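Haloacid dehalogenase-like hydrolase (Bacteroides thetaiotaomicron, PDB 2RBK) probably hydrolyses phosphate esters as a magnesium-dependent phosphatase of the haloacid dehalogenase superfamily, and binds a vanadate phosphate analogue in its active site. Local coordinates at residues I148-I154 with A177-T182; I166-E170 with V181-T187. All blocks are in the same frame, centred on the assembly; numbering follows the deposited sequence.

Contact 1: residues I148-I154 with A177-T182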
loop_
_atom_site.group_PDB
_atom_site.type_symbol
_atom_site.label_atom_id
_atom_site.label_comp_id
_atom_site.label_asym_id
_atom_site.label_seq_id
_atom_site.Cartn_x
_atom_site.Cartn_y
_atom_site.Cartn_z
ATOM N N ILE A 148 -6.363 10.129 -8.085
ATOM C CA ILE A 148 -5.068 9.887 -7.447
ATOM C C ILE A 148 -4.599 8.476 -7.655
ATOM O O ILE A 148 -3.389 8.214 -7.898
ATOM C CB ILE A 148 -5.132 10.213 -5.957
ATOM C CG1 ILE A 148 -5.635 11.659 -5.763
ATOM C CG2 ILE A 148 -3.803 9.968 -5.295
ATOM C CD1 ILE A 148 -5.616 12.158 -4.364
ATOM N N GLN A 149 -5.496 7.488 -7.645
ATOM C CA GLN A 149 -5.156 6.100 -7.863
ATOM C C GLN A 149 -6.329 5.408 -8.571
ATOM O O GLN A 149 -7.478 5.659 -8.258
ATOM C CB GLN A 149 -4.838 5.360 -6.548
ATOM C CG GLN A 149 -4.440 3.898 -6.759
ATOM C CD GLN A 149 -3.874 3.323 -5.476
ATOM O OE1 GLN A 149 -2.644 3.463 -5.260
ATOM N NE2 GLN A 149 -4.677 2.743 -4.607
ATOM N N MET A 150 -5.991 4.533 -9.530
ATOM C CA MET A 150 -6.968 3.629 -10.119
ATOM C C MET A 150 -6.583 2.216 -9.815
ATOM O O MET A 150 -5.394 1.885 -9.838
ATOM C CB MET A 150 -7.016 3.774 -11.626
ATOM C CG MET A 150 -7.273 5.048 -12.199
ATOM S SD MET A 150 -7.127 5.173 -13.950
ATOM C CE MET A 150 -5.509 5.007 -14.537
ATOM N N THR A 151 -7.559 1.376 -9.589
ATOM C CA THR A 151 -7.334 -0.046 -9.275
ATOM C C THR A 151 -8.146 -0.909 -10.228
ATOM O O THR A 151 -9.308 -1.266 -9.898
ATOM C CB THR A 151 -7.617 -0.276 -7.800
ATOM O OG1 THR A 151 -6.732 0.574 -7.044
ATOM C CG2 THR A 151 -7.354 -1.722 -7.455
ATOM N N PRO A 152 -7.602 -1.188 -11.394
ATOM C CA PRO A 152 -8.267 -2.087 -12.339
ATOM C C PRO A 152 -8.088 -3.543 -11.960
ATOM O O PRO A 152 -7.035 -3.986 -11.518
ATOM C CB PRO A 152 -7.522 -1.791 -13.684
ATOM C CG PRO A 152 -6.158 -1.406 -13.211
ATOM C CD PRO A 152 -6.375 -0.583 -11.983
ATOM N N PHE A 153 -9.179 -4.327 -12.157
ATOM C CA PHE A 153 -9.173 -5.748 -11.864
ATOM C C PHE A 153 -8.758 -6.454 -13.153
ATOM O O PHE A 153 -9.547 -7.065 -13.884
ATOM C CB PHE A 153 -10.556 -6.194 -11.354
ATOM C CG PHE A 153 -10.754 -5.799 -9.924
ATOM C CD1 PHE A 153 -10.942 -4.443 -9.647
ATOM C CD2 PHE A 153 -10.722 -6.641 -8.823
ATOM C CE1 PHE A 153 -11.115 -4.023 -8.350
ATOM C CE2 PHE A 153 -10.903 -6.227 -7.507
ATOM C CZ PHE A 153 -11.063 -4.865 -7.270
ATOM N N ILE A 154 -7.449 -6.325 -13.486
ATOM C CA ILE A 154 -6.850 -6.869 -14.735
ATOM C C ILE A 154 -5.789 -7.872 -14.397
ATOM O O ILE A 154 -5.085 -7.735 -13.405
ATOM C CB ILE A 154 -6.262 -5.719 -15.590
ATOM C CG1 ILE A 154 -5.255 -4.832 -14.850
ATOM C CG2 ILE A 154 -7.453 -4.939 -16.172
ATOM C CD1 ILE A 154 -4.611 -3.806 -15.742
ATOM N N ALA A 177 -5.417 -10.333 -7.823
ATOM C CA ALA A 177 -6.452 -10.119 -8.837
ATOM C C ALA A 177 -6.601 -8.739 -9.458
ATOM O O ALA A 177 -7.453 -8.453 -10.337
ATOM C CB ALA A 177 -7.776 -10.454 -8.137
ATOM N N PHE A 178 -5.760 -7.806 -9.052
ATOM C CA PHE A 178 -5.894 -6.406 -9.450
ATOM C C PHE A 178 -4.571 -5.707 -9.274
ATOM O O PHE A 178 -3.680 -6.254 -8.643
ATOM C CB PHE A 178 -6.943 -5.767 -8.573
ATOM C CG PHE A 178 -6.677 -5.754 -7.062
ATOM C CD1 PHE A 178 -5.993 -4.695 -6.492
ATOM C CD2 PHE A 178 -7.130 -6.784 -6.207
ATOM C CE1 PHE A 178 -5.771 -4.665 -5.118
ATOM C CE2 PHE A 178 -6.914 -6.758 -4.830
ATOM C CZ PHE A 178 -6.228 -5.677 -4.301
ATOM N N ALA A 179 -4.477 -4.502 -9.801
ATOM C CA ALA A 179 -3.271 -3.691 -9.692
ATOM C C ALA A 179 -3.670 -2.276 -9.282
ATOM O O ALA A 179 -4.777 -1.848 -9.576
ATOM C CB ALA A 179 -2.500 -3.677 -11.013
ATOM N N ASP A 180 -2.723 -1.534 -8.711
ATOM C CA ASP A 180 -2.879 -0.131 -8.408
ATOM C C ASP A 180 -2.038 0.695 -9.371
ATOM O O ASP A 180 -0.846 0.410 -9.545
ATOM C CB ASP A 180 -2.411 0.183 -6.987
ATOM C CG ASP A 180 -3.253 -0.415 -5.878
ATOM O OD1 ASP A 180 -4.489 -0.554 -6.031
ATOM O OD2 ASP A 180 -2.603 -0.695 -4.814
ATOM N N VAL A 181 -2.635 1.720 -9.931
ATOM C CA VAL A 181 -2.031 2.594 -10.919
ATOM C C VAL A 181 -1.989 3.998 -10.317
ATOM O O VAL A 181 -3.016 4.524 -9.883
ATOM C CB VAL A 181 -2.834 2.565 -12.208
ATOM C CG1 VAL A 181 -2.152 3.447 -13.269
ATOM C CG2 VAL A 181 -2.962 1.153 -12.741
ATOM N N THR A 182 -0.783 4.611 -10.331
ATOM C CA THR A 182 -0.536 5.938 -9.813
ATOM C C THR A 182 0.347 6.686 -10.794
ATOM O O THR A 182 0.887 6.126 -11.748
ATOM C CB THR A 182 0.123 5.859 -8.422
ATOM O OG1 THR A 182 1.268 5.000 -8.543
ATOM C CG2 THR A 182 -0.846 5.379 -7.345
#
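Thr151 and Asp180 run alongside one another from neighbouring antiparallel segments, and the hydroxyl OG1 of Thr151 donates to OD1 of Asp180 over 2.7 Å. The carboxylate oxygen is met on its anti side, somewhat out of plane. With OG1 beside the backbone N (chi1 -59°), the methyl CG2 of Thr151 is left to pack 3.4 Å from CD1 of Phe178. Beyond Asp180, the Gln149 amide is stacked almost parallel to the carboxylate, its extended chain carrying OE1 to 3.4 Å from the methyl CG2 of Thr182.

Backbone bonds fix this register. Met150 and Val181 pair in both directions, N of Met150 to O of Val181 at 3.0 Å and N of Val181 to O of Met150 at 2.8 Å; farther along, N of Ala179 reaches O of Pro152 at 3.1 Å. Proline has no N-H to offer O of Ala179, which is instead approached by CA of Thr151 at 3.1 Å. CD of Pro152, like CE of Met150, rests on Val181, whose branched side chain fills the apolar side. At the far end CB of Phe178 sits over one face of the Phe153 ring, 4.0 Å from its centroid.

Second-shell residues hold the polar groups: Asn69 donates to both OE1 of Gln149 and OD2 of Asp180, while NE2 of Gln149 reaches O of Gly44, a residue of the vanadate pocket. Trp174, also of that pocket, meets the Phe178 ring edge-to-face. The arrangement is an antiparallel strand pairing in the cap of a HAD-family enzyme, probably a phosphatase, beside its vanadate-binding site.

Contact 2: residues I166-E170 with V181-T187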
loop_
_atom_site.group_PDB
_atom_site.type_symbol
_atom_site.label_atom_id
_atom_site.label_comp_id
_atom_site.label_asym_id
_atom_site.label_seq_id
_atom_site.Cartn_x
_atom_site.Cartn_y
_atom_site.Cartn_z
ATOM N N ILE A 166 -1.144 3.755 -20.794
ATOM C CA ILE A 166 -0.834 4.423 -19.506
ATOM C C ILE A 166 0.685 4.639 -19.433
ATOM O O ILE A 166 1.336 4.128 -18.506
ATOM C CB ILE A 166 -1.429 3.700 -18.257
ATOM C CG1 ILE A 166 -1.069 2.243 -18.172
ATOM C CG2 ILE A 166 -2.964 3.880 -18.275
ATOM C CD1 ILE A 166 -1.229 1.540 -16.784
ATOM N N PRO A 167 1.268 5.388 -20.387
ATOM C CA PRO A 167 2.699 5.399 -20.555
ATOM C C PRO A 167 3.534 6.052 -19.488
ATOM O O PRO A 167 4.763 5.823 -19.506
ATOM C CB PRO A 167 2.914 6.176 -21.845
ATOM C CG PRO A 167 1.742 7.120 -21.855
ATOM C CD PRO A 167 0.611 6.216 -21.422
ATOM N N THR A 168 2.941 6.783 -18.591
ATOM C CA THR A 168 3.735 7.434 -17.554
ATOM C C THR A 168 3.408 6.943 -16.159
ATOM O O THR A 168 4.078 7.309 -15.224
ATOM C CB THR A 168 3.658 8.982 -17.605
ATOM O OG1 THR A 168 2.386 9.424 -17.214
ATOM C CG2 THR A 168 4.067 9.547 -18.972
ATOM N N CYS A 169 2.419 6.119 -15.975
ATOM C CA CYS A 169 1.985 5.680 -14.653
ATOM C C CYS A 169 2.868 4.557 -14.117
ATOM O O CYS A 169 3.448 3.752 -14.840
ATOM C CB CYS A 169 0.553 5.216 -14.656
ATOM S SG CYS A 169 -0.687 6.440 -14.923
ATOM N N GLU A 170 2.882 4.459 -12.804
ATOM C CA GLU A 170 3.395 3.323 -12.082
ATOM C C GLU A 170 2.293 2.323 -11.872
ATOM O O GLU A 170 1.119 2.688 -11.694
ATOM C CB GLU A 170 3.880 3.763 -10.712
ATOM C CG GLU A 170 4.954 4.818 -10.748
ATOM C CD GLU A 170 6.203 4.540 -11.546
ATOM O OE1 GLU A 170 6.598 3.379 -11.679
ATOM O OE2 GLU A 170 6.811 5.533 -12.051
ATOM N N VAL A 181 -2.635 1.720 -9.931
ATOM C CA VAL A 181 -2.031 2.594 -10.919
ATOM C C VAL A 181 -1.989 3.998 -10.317
ATOM O O VAL A 181 -3.016 4.524 -9.883
ATOM C CB VAL A 181 -2.834 2.565 -12.208
ATOM C CG1 VAL A 181 -2.152 3.447 -13.269
ATOM C CG2 VAL A 181 -2.962 1.153 -12.741
ATOM N N THR A 182 -0.783 4.611 -10.331
ATOM C CA THR A 182 -0.536 5.938 -9.813
ATOM C C THR A 182 0.347 6.686 -10.794
ATOM O O THR A 182 0.887 6.126 -11.748
ATOM C CB THR A 182 0.123 5.859 -8.422
ATOM O OG1 THR A 182 1.268 5.000 -8.543
ATOM C CG2 THR A 182 -0.846 5.379 -7.345
ATOM N N ALA A 183 0.504 8.000 -10.562
ATOM C CA ALA A 183 1.279 8.817 -11.473
ATOM C C ALA A 183 2.770 8.521 -11.398
ATOM O O ALA A 183 3.288 7.856 -10.489
ATOM C CB ALA A 183 1.006 10.293 -11.158
ATOM N N LYS A 184 3.503 9.047 -12.386
ATOM C CA LYS A 184 4.930 8.846 -12.558
ATOM C C LYS A 184 5.695 9.040 -11.276
ATOM O O LYS A 184 5.642 10.073 -10.648
ATOM C CB LYS A 184 5.452 9.849 -13.603
ATOM C CG LYS A 184 6.922 9.938 -13.888
ATOM C CD LYS A 184 7.233 8.776 -14.831
ATOM C CE LYS A 184 8.641 8.912 -15.375
ATOM N NZ LYS A 184 8.981 7.555 -15.928
ATOM N N GLY A 185 6.482 7.995 -10.911
ATOM C CA GLY A 185 7.333 8.065 -9.761
ATOM C C GLY A 185 6.662 7.770 -8.439
ATOM O O GLY A 185 7.374 7.616 -7.445
ATOM N N ASP A 186 5.336 7.647 -8.382
ATOM C CA ASP A 186 4.634 7.441 -7.126
ATOM C C ASP A 186 4.555 5.983 -6.778
ATOM O O ASP A 186 3.679 5.250 -7.217
ATOM C CB ASP A 186 3.260 8.091 -7.202
ATOM C CG ASP A 186 3.436 9.610 -7.337
ATOM O OD1 ASP A 186 4.407 10.160 -6.781
ATOM O OD2 ASP A 186 2.625 10.185 -8.080
ATOM N N THR A 187 5.529 5.544 -5.985
ATOM C CA THR A 187 5.605 4.242 -5.362
ATOM C C THR A 187 5.880 4.423 -3.879
ATOM O O THR A 187 6.146 5.557 -3.433
ATOM C CB THR A 187 6.702 3.297 -5.942
ATOM O OG1 THR A 187 7.940 3.744 -5.502
ATOM C CG2 THR A 187 6.665 3.313 -7.469
HETATM O O HOH W 1 2.076 10.267 -14.572
HETATM O O HOH W 2 9.350 5.730 -13.017
HETATM O O HOH W 3 7.099 5.450 -15.188
#
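Glu170 and Thr182 form an antiparallel hydrogen-bonded pair where two short strands of a beta hairpin meet, and the Glu170 side chain extends the contact into the type II turn of Ala183-Asp186. Two bends shape that side chain: chi1 of -58° sets CG beside the backbone N, and chi2 of -55° folds the chain back across the turn. CG of Glu170 thus passes 3.5 Å from O of Ala183, and OE2 of Glu170 accepts from N of Gly185 at 2.7 Å. Glycine fits this corner because its positive phi would press a CB against the preceding carbonyl oxygen.

CB of Lys184 already lies 3.3 Å from O of Thr168, and the bend at chi2 (80°) brings CD back to the same oxygen. NZ of Lys184 is 4.9 Å from OE2 of Glu170, too far for direct contact; two waters give to OE2 and accept from NZ, one of them only weakly at NZ, probably letting the opposite charges steady each other.

On the apolar side the methyl tips of Ile166 and Val181, both branched at CB, reach toward each other, CD1 of Ile166 to CG1 of Val181 at 4.1 Å, and the small Cys169 fits close by, its CB 3.5 Å from the same CG1. Glu89 and Met93 of helix 87-100 also touch Ile166. The hydroxyl OG1 of Thr182 donates to O of Asp186 at 2.8 Å, in the carbonyl plane.

Overall arrangement
From the N terminus, the chain builds part of the mixed core sheet, then the cap strands 104-107 and 112-115, before reaching 148-154. It continues through helix 156-162 to 166-170, makes strand 170-172 and returns through 177-182 into 181-187. Contact 1 closes the longer loop, with 22 residues between its segments; contact 2 closes a shorter one of 10. Because the segments alternate, the two loops cross, and strand 180-182 serves both through the shared Val181 and Thr182. That strand lies between 149-152, the edge of the three-stranded cap sheet, and 170-172, its hairpin partner; beyond it, 183-187 leads to helix 188-199.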